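Local coordinates for F5/8 type C domain protein (Clostridium perfringens, PDB 7JRM) that probably recognises carbohydrate through a carbohydrate-binding module of family 51, as part of the multidomain mucin-targeting O-glycopeptidase ZmpB, at residues A[20-25]-A[77-82]; A[258-263]-A[280-285]; A[410-415]-A[429-434]; A[444-449]-A[453-458]. One frame throughout, in Å; residues are numbered along the deposited sequence.

Interaction 1 of 4, residues A[20-25]-A[77-82]; sequences EKVDLM and IAVTDK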
loop_
_atom_site.group_PDB
_atom_site.type_symbol
_atom_site.label_atom_id
_atom_site.label_comp_id
_atom_site.label_asym_id
_atom_site.label_seq_id
_atom_site.Cartn_x
_atom_site.Cartn_y
_atom_site.Cartn_z
ATOM N N GLU A 20 9.264 -5.433 -12.281
ATOM C CA GLU A 20 10.533 -4.919 -12.773
ATOM C C GLU A 20 10.327 -3.635 -13.569
ATOM O O GLU A 20 9.294 -3.438 -14.217
ATOM C CB GLU A 20 11.238 -5.965 -13.639
ATOM C CG GLU A 20 11.716 -7.181 -12.863
ATOM C CD GLU A 20 12.218 -8.292 -13.766
ATOM O OE1 GLU A 20 11.584 -8.544 -14.812
ATOM O OE2 GLU A 20 13.246 -8.914 -13.427
ATOM N N LYS A 21 11.326 -2.759 -13.509
ATOM C CA LYS A 21 11.295 -1.503 -14.249
ATOM C C LYS A 21 11.745 -1.753 -15.683
ATOM O O LYS A 21 12.870 -2.210 -15.917
ATOM C CB LYS A 21 12.187 -0.463 -13.575
ATOM C CG LYS A 21 12.170 0.901 -14.246
ATOM C CD LYS A 21 10.785 1.523 -14.202
ATOM C CE LYS A 21 10.848 3.027 -14.413
ATOM N NZ LYS A 21 9.494 3.618 -14.608
ATOM N N VAL A 22 10.873 -1.454 -16.640
ATOM C CA VAL A 22 11.150 -1.736 -18.045
ATOM C C VAL A 22 12.066 -0.652 -18.600
ATOM O O VAL A 22 11.723 0.535 -18.586
ATOM C CB VAL A 22 9.851 -1.830 -18.856
ATOM C CG1 VAL A 22 10.134 -1.646 -20.342
ATOM C CG2 VAL A 22 9.164 -3.164 -18.603
ATOM N N ASP A 23 13.237 -1.061 -19.082
ATOM C CA ASP A 23 14.161 -0.174 -19.780
ATOM C C ASP A 23 14.014 -0.438 -21.274
ATOM O O ASP A 23 14.457 -1.477 -21.774
ATOM C CB ASP A 23 15.598 -0.402 -19.313
ATOM C CG ASP A 23 16.589 0.522 -19.996
ATOM O OD1 ASP A 23 16.164 1.569 -20.530
ATOM O OD2 ASP A 23 17.797 0.203 -19.995
ATOM N N LEU A 24 13.386 0.503 -21.983
ATOM C CA LEU A 24 13.116 0.315 -23.405
ATOM C C LEU A 24 14.385 0.286 -24.245
ATOM O O LEU A 24 14.338 -0.157 -25.399
ATOM C CB LEU A 24 12.187 1.420 -23.911
ATOM C CG LEU A 24 10.736 1.358 -23.435
ATOM C CD1 LEU A 24 9.938 2.494 -24.043
ATOM C CD2 LEU A 24 10.111 0.016 -23.780
ATOM N N MET A 25 15.509 0.744 -23.701
ATOM C CA MET A 25 16.774 0.774 -24.421
ATOM C C MET A 25 17.717 -0.346 -23.999
ATOM O O MET A 25 18.871 -0.368 -24.438
ATOM C CB MET A 25 17.453 2.130 -24.229
ATOM C CG MET A 25 16.613 3.310 -24.684
ATOM S SD MET A 25 16.512 3.418 -26.478
ATOM C CE MET A 25 18.243 3.262 -26.908
ATOM N N ILE A 77 9.095 -6.620 -26.470
ATOM C CA ILE A 77 9.328 -6.595 -25.031
ATOM C C ILE A 77 8.074 -7.116 -24.345
ATOM O O ILE A 77 7.007 -6.497 -24.441
ATOM C CB ILE A 77 9.679 -5.188 -24.522
ATOM C CG1 ILE A 77 10.989 -4.704 -25.149
ATOM C CG2 ILE A 77 9.775 -5.180 -23.003
ATOM C CD1 ILE A 77 11.476 -3.380 -24.605
ATOM N N ALA A 78 8.200 -8.244 -23.654
ATOM C CA ALA A 78 7.077 -8.883 -22.985
ATOM C C ALA A 78 7.117 -8.598 -21.490
ATOM O O ALA A 78 8.179 -8.648 -20.864
ATOM C CB ALA A 78 7.085 -10.393 -23.228
ATOM N N VAL A 79 5.952 -8.298 -20.923
ATOM C CA VAL A 79 5.793 -8.073 -19.490
ATOM C C VAL A 79 4.891 -9.180 -18.965
ATOM O O VAL A 79 3.680 -9.178 -19.221
ATOM C CB VAL A 79 5.209 -6.686 -19.185
ATOM C CG1 VAL A 79 5.021 -6.508 -17.686
ATOM C CG2 VAL A 79 6.111 -5.596 -19.750
ATOM N N THR A 80 5.474 -10.125 -18.233
ATOM C CA THR A 80 4.796 -11.348 -17.834
ATOM C C THR A 80 4.683 -11.430 -16.316
ATOM O O THR A 80 5.231 -10.606 -15.579
ATOM C CB THR A 80 5.532 -12.581 -18.375
ATOM O OG1 THR A 80 6.836 -12.656 -17.785
ATOM C CG2 THR A 80 5.674 -12.491 -19.888
ATOM N N ASP A 81 3.960 -12.451 -15.853
ATOM C CA ASP A 81 3.741 -12.656 -14.426
ATOM C C ASP A 81 4.150 -14.062 -13.998
ATOM O O ASP A 81 5.298 -14.285 -13.600
ATOM C CB ASP A 81 2.276 -12.402 -14.067
ATOM C CG ASP A 81 2.028 -12.427 -12.569
ATOM O OD1 ASP A 81 2.992 -12.214 -11.804
ATOM O OD2 ASP A 81 0.872 -12.660 -12.158
ATOM N N LYS A 82 3.218 -15.009 -14.073
ATOM C CA LYS A 82 3.490 -16.368 -13.625
ATOM C C LYS A 82 4.494 -17.052 -14.545
ATOM O O LYS A 82 4.442 -16.907 -15.770
ATOM C CB LYS A 82 2.197 -17.180 -13.569
ATOM C CG LYS A 82 1.174 -16.661 -12.571
ATOM C CD LYS A 82 1.813 -16.344 -11.229
ATOM C CE LYS A 82 0.756 -16.095 -10.166
ATOM N NZ LYS A 82 1.275 -15.255 -9.050
#
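Leu24 and Val22, on the loop that follows strand 14-16, lay their methyl groups on Ile77 and Val79 at the end of strand 70-79. The contact across the two segments is wholly apolar. Its closest touch is at the branch ends, where Leu24 CD2 lies 3.8 Å from Ile77 CD1 and the two side chains cross at about a right angle. Val22 divides its methyls between two partners: CG1 faces Ile77 CG2 at 4.4 Å, while CG2 meets Val79 CG2 at 4.1 Å. The isopropyl group is turned with CG1 trans to the backbone N (chi1 161°), which spreads both methyls toward the strand. The chains stay well separated, with Val22 CA 8.4 Å from Val79 CA, and the contact is made by side chains across that gap.

Polar bonds lie around this patch rather than in it. Within the loop, Met25 N donates a weak hydrogen bond to Asp23 OD1, and Leu24 O is hydrogen-bonded by both Tyr61 OH and Arg75 NH2, which tie the loop backbone to strands 55-64 and 70-79. On the strand, Ile77 and Val79 pair through their backbones with Phe57 and Gly55, and Tyr16 touches Val22 and Ile77 from strand 14-16. A loop thus closes over one face of a sheet through alternate strand residues, as in the hydrophobic core of an Ig-like beta domain, consistent with this region's Ig-like family.

Interaction 2 of 4, residues A[258-263]-A[280-285]; sequences KNAISK and LEELNK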
loop_
_atom_site.group_PDB
_atom_site.type_symbol
_atom_site.label_atom_id
_atom_site.label_comp_id
_atom_site.label_asym_id
_atom_site.label_seq_id
_atom_site.Cartn_x
_atom_site.Cartn_y
_atom_site.Cartn_z
ATOM N N LYS A 258 -10.443 7.769 2.636
ATOM C CA LYS A 258 -9.095 7.416 3.070
ATOM C C LYS A 258 -8.954 5.912 3.264
ATOM O O LYS A 258 -7.923 5.326 2.913
ATOM C CB LYS A 258 -8.754 8.158 4.363
ATOM C CG LYS A 258 -7.323 7.976 4.835
ATOM C CD LYS A 258 -6.329 8.390 3.764
ATOM C CE LYS A 258 -5.136 7.451 3.733
ATOM N NZ LYS A 258 -4.368 7.495 5.008
ATOM N N ASN A 259 -9.983 5.269 3.822
ATOM C CA ASN A 259 -9.942 3.822 3.994
ATOM C C ASN A 259 -9.988 3.105 2.651
ATOM O O ASN A 259 -9.355 2.057 2.478
ATOM C CB ASN A 259 -11.097 3.366 4.886
ATOM C CG ASN A 259 -10.977 3.885 6.305
ATOM O OD1 ASN A 259 -9.922 4.369 6.715
ATOM N ND2 ASN A 259 -12.063 3.789 7.065
ATOM N N ALA A 260 -10.730 3.656 1.686
ATOM C CA ALA A 260 -10.805 3.037 0.367
ATOM C C ALA A 260 -9.485 3.171 -0.383
ATOM O O ALA A 260 -9.079 2.250 -1.102
ATOM C CB ALA A 260 -11.947 3.654 -0.440
ATOM N N ILE A 261 -8.807 4.312 -0.235
ATOM C CA ILE A 261 -7.488 4.475 -0.837
ATOM C C ILE A 261 -6.514 3.457 -0.260
ATOM O O ILE A 261 -5.706 2.863 -0.987
ATOM C CB ILE A 261 -6.982 5.916 -0.641
ATOM C CG1 ILE A 261 -7.886 6.907 -1.375
ATOM C CG2 ILE A 261 -5.545 6.054 -1.125
ATOM C CD1 ILE A 261 -7.593 8.357 -1.046
ATOM N N SER A 262 -6.582 3.230 1.054
ATOM C CA SER A 262 -5.710 2.243 1.683
ATOM C C SER A 262 -6.032 0.834 1.203
ATOM O O SER A 262 -5.121 0.047 0.921
ATOM C CB SER A 262 -5.828 2.333 3.205
ATOM O OG SER A 262 -5.472 3.625 3.667
ATOM N N LYS A 263 -7.321 0.495 1.104
ATOM C CA LYS A 263 -7.699 -0.816 0.583
ATOM C C LYS A 263 -7.274 -0.981 -0.869
ATOM O O LYS A 263 -6.924 -2.090 -1.291
ATOM C CB LYS A 263 -9.207 -1.028 0.723
ATOM C CG LYS A 263 -9.696 -1.110 2.161
ATOM C CD LYS A 263 -8.920 -2.150 2.950
ATOM N N LEU A 280 -11.463 -1.338 -6.479
ATOM C CA LEU A 280 -11.796 -0.272 -7.418
ATOM C C LEU A 280 -13.262 0.129 -7.300
ATOM O O LEU A 280 -13.584 1.323 -7.294
ATOM C CB LEU A 280 -11.473 -0.712 -8.846
ATOM C CG LEU A 280 -12.010 0.178 -9.970
ATOM C CD1 LEU A 280 -11.382 1.561 -9.908
ATOM C CD2 LEU A 280 -11.766 -0.464 -11.327
ATOM N N GLU A 281 -14.161 -0.853 -7.200
ATOM C CA GLU A 281 -15.582 -0.546 -7.071
ATOM C C GLU A 281 -15.869 0.199 -5.774
ATOM O O GLU A 281 -16.687 1.126 -5.750
ATOM C CB GLU A 281 -16.404 -1.832 -7.149
ATOM N N GLU A 282 -15.205 -0.191 -4.684
ATOM C CA GLU A 282 -15.402 0.499 -3.413
ATOM C C GLU A 282 -14.821 1.908 -3.454
ATOM O O GLU A 282 -15.437 2.854 -2.951
ATOM C CB GLU A 282 -14.781 -0.310 -2.275
ATOM C CG GLU A 282 -14.466 0.496 -1.023
ATOM C CD GLU A 282 -15.700 0.810 -0.197
ATOM O OE1 GLU A 282 -16.778 0.253 -0.496
ATOM O OE2 GLU A 282 -15.591 1.610 0.757
ATOM N N LEU A 283 -13.636 2.066 -4.053
ATOM C CA LEU A 283 -13.032 3.390 -4.163
ATOM C C LEU A 283 -13.897 4.322 -5.002
ATOM O O LEU A 283 -14.056 5.502 -4.668
ATOM C CB LEU A 283 -11.628 3.278 -4.757
ATOM C CG LEU A 283 -10.890 4.587 -5.048
ATOM C CD1 LEU A 283 -10.831 5.468 -3.809
ATOM C CD2 LEU A 283 -9.491 4.305 -5.573
ATOM N N ASN A 284 -14.466 3.809 -6.096
ATOM C CA ASN A 284 -15.371 4.619 -6.905
ATOM C C ASN A 284 -16.625 4.996 -6.129
ATOM O O ASN A 284 -17.167 6.091 -6.315
ATOM C CB ASN A 284 -15.747 3.874 -8.185
ATOM C CG ASN A 284 -14.692 4.002 -9.265
ATOM O OD1 ASN A 284 -13.922 4.961 -9.288
ATOM N ND2 ASN A 284 -14.653 3.031 -10.170
ATOM N N LYS A 285 -17.099 4.106 -5.254
ATOM C CA LYS A 285 -18.296 4.396 -4.472
ATOM C C LYS A 285 -18.040 5.517 -3.471
ATOM O O LYS A 285 -18.845 6.448 -3.347
ATOM C CB LYS A 285 -18.775 3.130 -3.759
ATOM C CG LYS A 285 -19.890 3.364 -2.755
ATOM C CD LYS A 285 -20.064 2.164 -1.838
ATOM C CE LYS A 285 -21.101 2.434 -0.761
ATOM N NZ LYS A 285 -20.695 3.554 0.132
#
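Leu283 reaches from helix 273-288 to Ala260 and Ile261 of helix 251-270 in an antiparallel pair of helices joined by a short turn, a helical hairpin. The axes of the two segments run at 159° to each other and come within 8.9 Å, a close approach that the small Ala260 side chain permits. Starting at the backbone, Leu283 CA is already 3.9 Å from Ala260 CB. From CB the chain leaves with CG opposite the backbone N (chi1 175°), and at CG it forks. The CD1 branch does the touching: it lies 4.0 Å from Ala260 CB and also meets Ile261 CG1, whose side chain it crosses at a slant. Ala237 and Ile238 of helix 232-242 also pack on Leu283, and Ala241 of that helix touches Ile261, so a third helix covers this side of the hairpin.

Ala260 CB is shared by two neighbours on the facing helix. On its other flank comes Glu282, whose aliphatic part makes the contact while the chain bends at chi2. Its carboxylate oxygen OE2 lies near Glu286 OE1, a pair of like charges. No hydrogen bond crosses between the segments, and Glu282 CG lies 4.1 Å from Ala260 CB.

Interaction 3 of 4, residues A[410-415]-A[429-434]; sequences IRVVDK and FTINTK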
loop_
_atom_site.group_PDB
_atom_site.type_symbol
_atom_site.label_atom_id
_atom_site.label_comp_id
_atom_site.label_asym_id
_atom_site.label_seq_id
_atom_site.Cartn_x
_atom_site.Cartn_y
_atom_site.Cartn_z
ATOM N N ILE A 410 -18.376 11.442 47.898
ATOM C CA ILE A 410 -19.696 12.000 48.165
ATOM C C ILE A 410 -19.755 12.322 49.652
ATOM O O ILE A 410 -19.772 11.413 50.490
ATOM C CB ILE A 410 -20.820 11.033 47.771
ATOM C CG1 ILE A 410 -20.738 10.687 46.285
ATOM C CG2 ILE A 410 -22.179 11.631 48.109
ATOM C CD1 ILE A 410 -21.119 11.823 45.375
ATOM N N ARG A 411 -19.784 13.609 49.986
ATOM C CA ARG A 411 -19.881 14.042 51.372
ATOM C C ARG A 411 -21.029 15.031 51.515
ATOM O O ARG A 411 -21.281 15.841 50.618
ATOM C CB ARG A 411 -18.555 14.659 51.861
ATOM C CG ARG A 411 -18.382 16.146 51.596
ATOM C CD ARG A 411 -17.344 16.749 52.530
ATOM N NE ARG A 411 -16.195 15.866 52.715
ATOM C CZ ARG A 411 -15.036 16.001 52.078
ATOM N NH1 ARG A 411 -14.863 16.989 51.211
ATOM N NH2 ARG A 411 -14.047 15.148 52.311
ATOM N N VAL A 412 -21.738 14.938 52.637
ATOM C CA VAL A 412 -22.879 15.797 52.931
ATOM C C VAL A 412 -22.498 16.713 54.083
ATOM O O VAL A 412 -21.925 16.261 55.083
ATOM C CB VAL A 412 -24.135 14.974 53.268
ATOM C CG1 VAL A 412 -25.359 15.875 53.320
ATOM C CG2 VAL A 412 -24.326 13.858 52.253
ATOM N N VAL A 413 -22.811 17.998 53.944
ATOM C CA VAL A 413 -22.414 19.022 54.900
ATOM C C VAL A 413 -23.660 19.726 55.417
ATOM O O VAL A 413 -24.612 19.958 54.663
ATOM C CB VAL A 413 -21.440 20.037 54.266
ATOM C CG1 VAL A 413 -20.643 20.748 55.338
ATOM C CG2 VAL A 413 -20.508 19.340 53.284
ATOM N N ASP A 414 -23.652 20.065 56.705
ATOM C CA ASP A 414 -24.757 20.783 57.319
ATOM C C ASP A 414 -24.485 22.286 57.269
ATOM O O ASP A 414 -23.524 22.747 56.649
ATOM C CB ASP A 414 -24.989 20.283 58.746
ATOM C CG ASP A 414 -23.721 20.266 59.581
ATOM O OD1 ASP A 414 -23.006 21.289 59.616
ATOM O OD2 ASP A 414 -23.444 19.224 60.211
ATOM N N LYS A 415 -25.338 23.070 57.934
ATOM C CA LYS A 415 -25.195 24.520 57.916
ATOM C C LYS A 415 -23.966 24.997 58.680
ATOM O O LYS A 415 -23.529 26.134 58.475
ATOM C CB LYS A 415 -26.450 25.178 58.492
ATOM C CG LYS A 415 -26.645 24.940 59.981
ATOM C CD LYS A 415 -28.081 25.210 60.400
ATOM C CE LYS A 415 -28.335 26.698 60.574
ATOM N NZ LYS A 415 -29.327 26.971 61.650
ATOM N N PHE A 429 -26.460 8.689 44.184
ATOM C CA PHE A 429 -26.364 8.600 45.634
ATOM C C PHE A 429 -27.739 8.788 46.257
ATOM O O PHE A 429 -28.570 9.550 45.755
ATOM C CB PHE A 429 -25.376 9.636 46.206
ATOM C CG PHE A 429 -25.725 11.064 45.885
ATOM C CD1 PHE A 429 -26.541 11.803 46.726
ATOM C CD2 PHE A 429 -25.220 11.673 44.748
ATOM C CE1 PHE A 429 -26.858 13.117 46.434
ATOM C CE2 PHE A 429 -25.532 12.988 44.449
ATOM C CZ PHE A 429 -26.351 13.710 45.294
ATOM N N THR A 430 -27.969 8.077 47.359
ATOM C CA THR A 430 -29.214 8.161 48.115
ATOM C C THR A 430 -28.874 8.500 49.557
ATOM O O THR A 430 -28.075 7.801 50.189
ATOM C CB THR A 430 -30.001 6.847 48.038
ATOM O OG1 THR A 430 -30.644 6.749 46.761
ATOM C CG2 THR A 430 -31.054 6.787 49.134
ATOM N N ILE A 431 -29.472 9.571 50.072
ATOM C CA ILE A 431 -29.197 10.067 51.415
ATOM C C ILE A 431 -30.454 9.917 52.257
ATOM O O ILE A 431 -31.534 10.373 51.859
ATOM C CB ILE A 431 -28.728 11.532 51.390
ATOM C CG1 ILE A 431 -27.403 11.655 50.637
ATOM C CG2 ILE A 431 -28.596 12.076 52.807
ATOM C CD1 ILE A 431 -27.160 13.030 50.059
ATOM N N ASN A 432 -30.316 9.278 53.416
ATOM C CA ASN A 432 -31.421 9.200 54.360
ATOM C C ASN A 432 -31.620 10.555 55.027
ATOM O O ASN A 432 -30.664 11.164 55.519
ATOM C CB ASN A 432 -31.150 8.122 55.410
ATOM C CG ASN A 432 -32.090 8.212 56.600
ATOM O OD1 ASN A 432 -33.257 8.579 56.461
ATOM N ND2 ASN A 432 -31.582 7.879 57.781
ATOM N N THR A 433 -32.864 11.030 55.043
ATOM C CA THR A 433 -33.184 12.332 55.610
ATOM C C THR A 433 -34.188 12.266 56.752
ATOM O O THR A 433 -34.568 13.316 57.281
ATOM C CB THR A 433 -33.720 13.271 54.520
ATOM O OG1 THR A 433 -33.804 14.602 55.038
ATOM C CG2 THR A 433 -35.098 12.832 54.065
ATOM N N LYS A 434 -34.627 11.069 57.150
ATOM C CA LYS A 434 -35.587 10.957 58.244
ATOM C C LYS A 434 -34.970 11.352 59.580
ATOM O O LYS A 434 -35.658 11.925 60.432
ATOM C CB LYS A 434 -36.138 9.535 58.319
ATOM C CG LYS A 434 -36.985 9.129 57.125
ATOM C CD LYS A 434 -37.192 7.623 57.084
ATOM C CE LYS A 434 -35.868 6.876 57.134
ATOM N NZ LYS A 434 -35.057 7.097 55.903
#
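Ile431 and Val412 meet because each turns a branch into the gap between two facing strands. Ile431 has CG1 opposite its carbonyl carbon (chi1 -63°), with CD1 carried onward by chi2 156°; Val412 has CG1 anti to the backbone N (chi1 -170°), which leaves CG2 anti to the carbonyl carbon and aimed across the gap. The two side chains reach toward each other tip to tip, and Ile431 CD1 stops 3.7 Å from Val412 CG2. The same valine methyl lies 4.1 Å from Ile431 CG1, so one methyl packs against the last two carbons of the isoleucine branch.

The second pair is built differently. Ile410 brings CD1 to the ring of Phe429. The approach is oblique, with Ile410 CD1 4.2 Å from Phe429 CD2, and the two side chains cross at about a right angle.

These residues alternate along strands 407-413 and 428-432, which belong to different sheets, and the backbones stand apart, with Ile410 CA 7.9 Å from Phe429 CA. Ile410 also packs on Val445 of strand 440-449, and Val412 on Leu421 of strand 419-424, whereas Ile431 rests on Val392 of strand 391-395. Where strand 428-432 ends, Asn432 OD1 accepts from Lys434 N at 2.9 Å, an Asx turn in which the donor stands above the carbonyl plane.

All four touching residues are buried and hydrocarbon, and no hydrogen bond joins the segments. The two-stranded sheet is therefore held to the larger one here by van der Waals packing and exclusion of water.

Interaction 4 of 4, residues A[444-449]-A[453-458]; sequences HVLFED and SGVMFY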
loop_
_atom_site.group_PDB
_atom_site.type_symbol
_atom_site.label_atom_id
_atom_site.label_comp_id
_atom_site.label_asym_id
_atom_site.label_seq_id
_atom_site.Cartn_x
_atom_site.Cartn_y
_atom_site.Cartn_z
ATOM N N HIS A 444 -21.620 17.589 48.321
ATOM C CA HIS A 444 -20.413 17.845 47.546
ATOM C C HIS A 444 -19.994 16.562 46.840
ATOM O O HIS A 444 -19.701 15.556 47.495
ATOM C CB HIS A 444 -19.287 18.362 48.441
ATOM C CG HIS A 444 -19.536 19.730 48.995
ATOM N ND1 HIS A 444 -20.416 19.966 50.028
ATOM C CD2 HIS A 444 -19.019 20.935 48.659
ATOM C CE1 HIS A 444 -20.431 21.257 50.305
ATOM N NE2 HIS A 444 -19.592 21.868 49.488
ATOM N N VAL A 445 -19.965 16.601 45.512
ATOM C CA VAL A 445 -19.557 15.467 44.692
ATOM C C VAL A 445 -18.132 15.748 44.231
ATOM O O VAL A 445 -17.911 16.438 43.232
ATOM C CB VAL A 445 -20.504 15.248 43.509
ATOM C CG1 VAL A 445 -20.045 14.062 42.670
ATOM C CG2 VAL A 445 -21.934 15.055 43.996
ATOM N N LEU A 446 -17.157 15.218 44.964
ATOM C CA LEU A 446 -15.758 15.421 44.621
ATOM C C LEU A 446 -15.356 14.491 43.485
ATOM O O LEU A 446 -15.704 13.306 43.480
ATOM C CB LEU A 446 -14.862 15.174 45.836
ATOM C CG LEU A 446 -15.070 15.982 47.124
ATOM C CD1 LEU A 446 -13.750 16.141 47.866
ATOM C CD2 LEU A 446 -15.693 17.342 46.857
ATOM N N PHE A 447 -14.618 15.031 42.517
ATOM C CA PHE A 447 -14.141 14.232 41.399
ATOM C C PHE A 447 -12.771 14.735 40.968
ATOM O O PHE A 447 -12.458 15.921 41.104
ATOM C CB PHE A 447 -15.127 14.255 40.220
ATOM C CG PHE A 447 -15.108 15.531 39.423
ATOM C CD1 PHE A 447 -15.911 16.599 39.784
ATOM C CD2 PHE A 447 -14.309 15.651 38.295
ATOM C CE1 PHE A 447 -15.905 17.769 39.049
ATOM C CE2 PHE A 447 -14.296 16.819 37.559
ATOM C CZ PHE A 447 -15.096 17.879 37.935
ATOM N N GLU A 448 -11.960 13.817 40.448
ATOM C CA GLU A 448 -10.627 14.153 39.972
ATOM C C GLU A 448 -10.219 13.171 38.883
ATOM O O GLU A 448 -10.612 12.002 38.899
ATOM C CB GLU A 448 -9.601 14.150 41.115
ATOM C CG GLU A 448 -9.243 12.768 41.640
ATOM C CD GLU A 448 -8.734 12.803 43.069
ATOM O OE1 GLU A 448 -7.654 13.386 43.300
ATOM O OE2 GLU A 448 -9.412 12.247 43.959
ATOM N N ASP A 449 -9.434 13.669 37.932
ATOM C CA ASP A 449 -8.917 12.867 36.832
ATOM C C ASP A 449 -7.705 13.594 36.261
ATOM O O ASP A 449 -7.283 14.632 36.778
ATOM C CB ASP A 449 -9.994 12.624 35.768
ATOM C CG ASP A 449 -9.697 11.414 34.899
ATOM O OD1 ASP A 449 -9.242 10.386 35.443
ATOM O OD2 ASP A 449 -9.920 11.492 33.673
ATOM N N SER A 453 -10.773 18.112 37.370
ATOM C CA SER A 453 -11.151 18.012 38.773
ATOM C C SER A 453 -12.127 19.130 39.103
ATOM O O SER A 453 -12.268 20.099 38.352
ATOM C CB SER A 453 -9.924 18.081 39.690
ATOM O OG SER A 453 -9.492 19.420 39.858
ATOM N N GLY A 454 -12.803 18.988 40.236
ATOM C CA GLY A 454 -13.721 20.021 40.676
ATOM C C GLY A 454 -14.718 19.478 41.686
ATOM O O GLY A 454 -14.490 18.447 42.314
ATOM N N VAL A 455 -15.827 20.206 41.816
ATOM C CA VAL A 455 -16.859 19.912 42.804
ATOM C C VAL A 455 -18.223 20.103 42.156
ATOM O O VAL A 455 -18.501 21.161 41.582
ATOM C CB VAL A 455 -16.732 20.812 44.049
ATOM C CG1 VAL A 455 -18.036 20.829 44.838
ATOM C CG2 VAL A 455 -15.573 20.362 44.922
ATOM N N MET A 456 -19.072 19.082 42.247
ATOM C CA MET A 456 -20.468 19.177 41.838
ATOM C C MET A 456 -21.320 19.296 43.095
ATOM O O MET A 456 -21.333 18.383 43.928
ATOM C CB MET A 456 -20.884 17.959 41.013
ATOM C CG MET A 456 -22.282 18.055 40.427
ATOM S SD MET A 456 -22.462 17.083 38.920
ATOM C CE MET A 456 -24.242 17.042 38.751
ATOM N N PHE A 457 -22.025 20.415 43.234
ATOM C CA PHE A 457 -22.701 20.765 44.475
ATOM C C PHE A 457 -24.211 20.635 44.324
ATOM O O PHE A 457 -24.787 21.115 43.341
ATOM C CB PHE A 457 -22.340 22.185 44.910
ATOM C CG PHE A 457 -22.976 22.601 46.204
ATOM C CD1 PHE A 457 -22.503 22.112 47.412
ATOM C CD2 PHE A 457 -24.048 23.479 46.216
ATOM C CE1 PHE A 457 -23.088 22.492 48.605
ATOM C CE2 PHE A 457 -24.636 23.861 47.407
ATOM C CZ PHE A 457 -24.155 23.368 48.603
ATOM N N TYR A 458 -24.839 19.989 45.301
ATOM C CA TYR A 458 -26.285 19.924 45.443
ATOM C C TYR A 458 -26.691 20.576 46.760
ATOM O O TYR A 458 -25.855 20.881 47.614
ATOM C CB TYR A 458 -26.790 18.477 45.414
ATOM C CG TYR A 458 -26.796 17.811 44.059
ATOM C CD1 TYR A 458 -27.853 17.993 43.177
ATOM C CD2 TYR A 458 -25.757 16.977 43.670
ATOM C CE1 TYR A 458 -27.870 17.372 41.943
ATOM C CE2 TYR A 458 -25.762 16.356 42.440
ATOM C CZ TYR A 458 -26.820 16.557 41.579
ATOM O OH TYR A 458 -26.830 15.938 40.350
#
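Val445 and Met456 form a hydrogen-bonded pair of an antiparallel beta hairpin made by strands 440-449 and 452-461. Val445 N donates to Met456 O at 2.7 Å, and Met456 N returns a nearly straight bond to Val445 O at 3.1 Å, with 175° at the hydrogen. Nearer the turn, Gly454 N donates to Phe447 O at 3.2 Å; the reverse bond, Phe447 N to Gly454 O, is weak. Phe447 O also receives a CA-H...O contact from Ser453 CA.

The backbone of His444, at a non-hydrogen-bonded position opposite Phe457, finds its partner in Arg411 of strand 407-413, and that of Leu446 bonds to the same strand. Ser453 OG is held by Glu377 N, and Tyr458 OH by Asp395 O.

Phe447 swings its ring over the backbone of the other strand, so that Gly454 N lies 3.4 Å above one face. Gly454 has no side chain, so the ring lies directly on its backbone, whose angles call for glycine. On the opposite face of the sheet, Phe457 turns its edge to the face of His444 in a T-shaped pair, centroids 4.8 Å apart and planes at 66°. Leu446 CD2 lies 3.6 Å from Val455 CG2 on that same face.

Backbone bonds thus set the register; the edge-to-face pair of His444 and Phe457 probably adds a weak electrostatic attraction, while Phe447 packs on the backbone by van der Waals contact.

How the interactions relate
The four contacts follow one another along an elongated chain without overlapping. Interaction 1 lies in the Ig-like region near the N-terminus; interaction 2 sits in a helical segment, with its centre about 28 Å from that of interaction 1. Interactions 3 and 4 belong to the C-terminal beta region, and interaction 3 is about 83 Å from interaction 1, centre to centre, on the opposite side of the chain's centre. Only interactions 3 and 4 touch: strands 407-413 and 440-449 are neighbours in one sheet, and Arg411 NH1 packs 3.6 Å from Leu446 CD1. Interactions 1 and 2 therefore belong to separate parts of the chain, whereas interactions 3 and 4 share the sheet of strands 407-413 and 440-449.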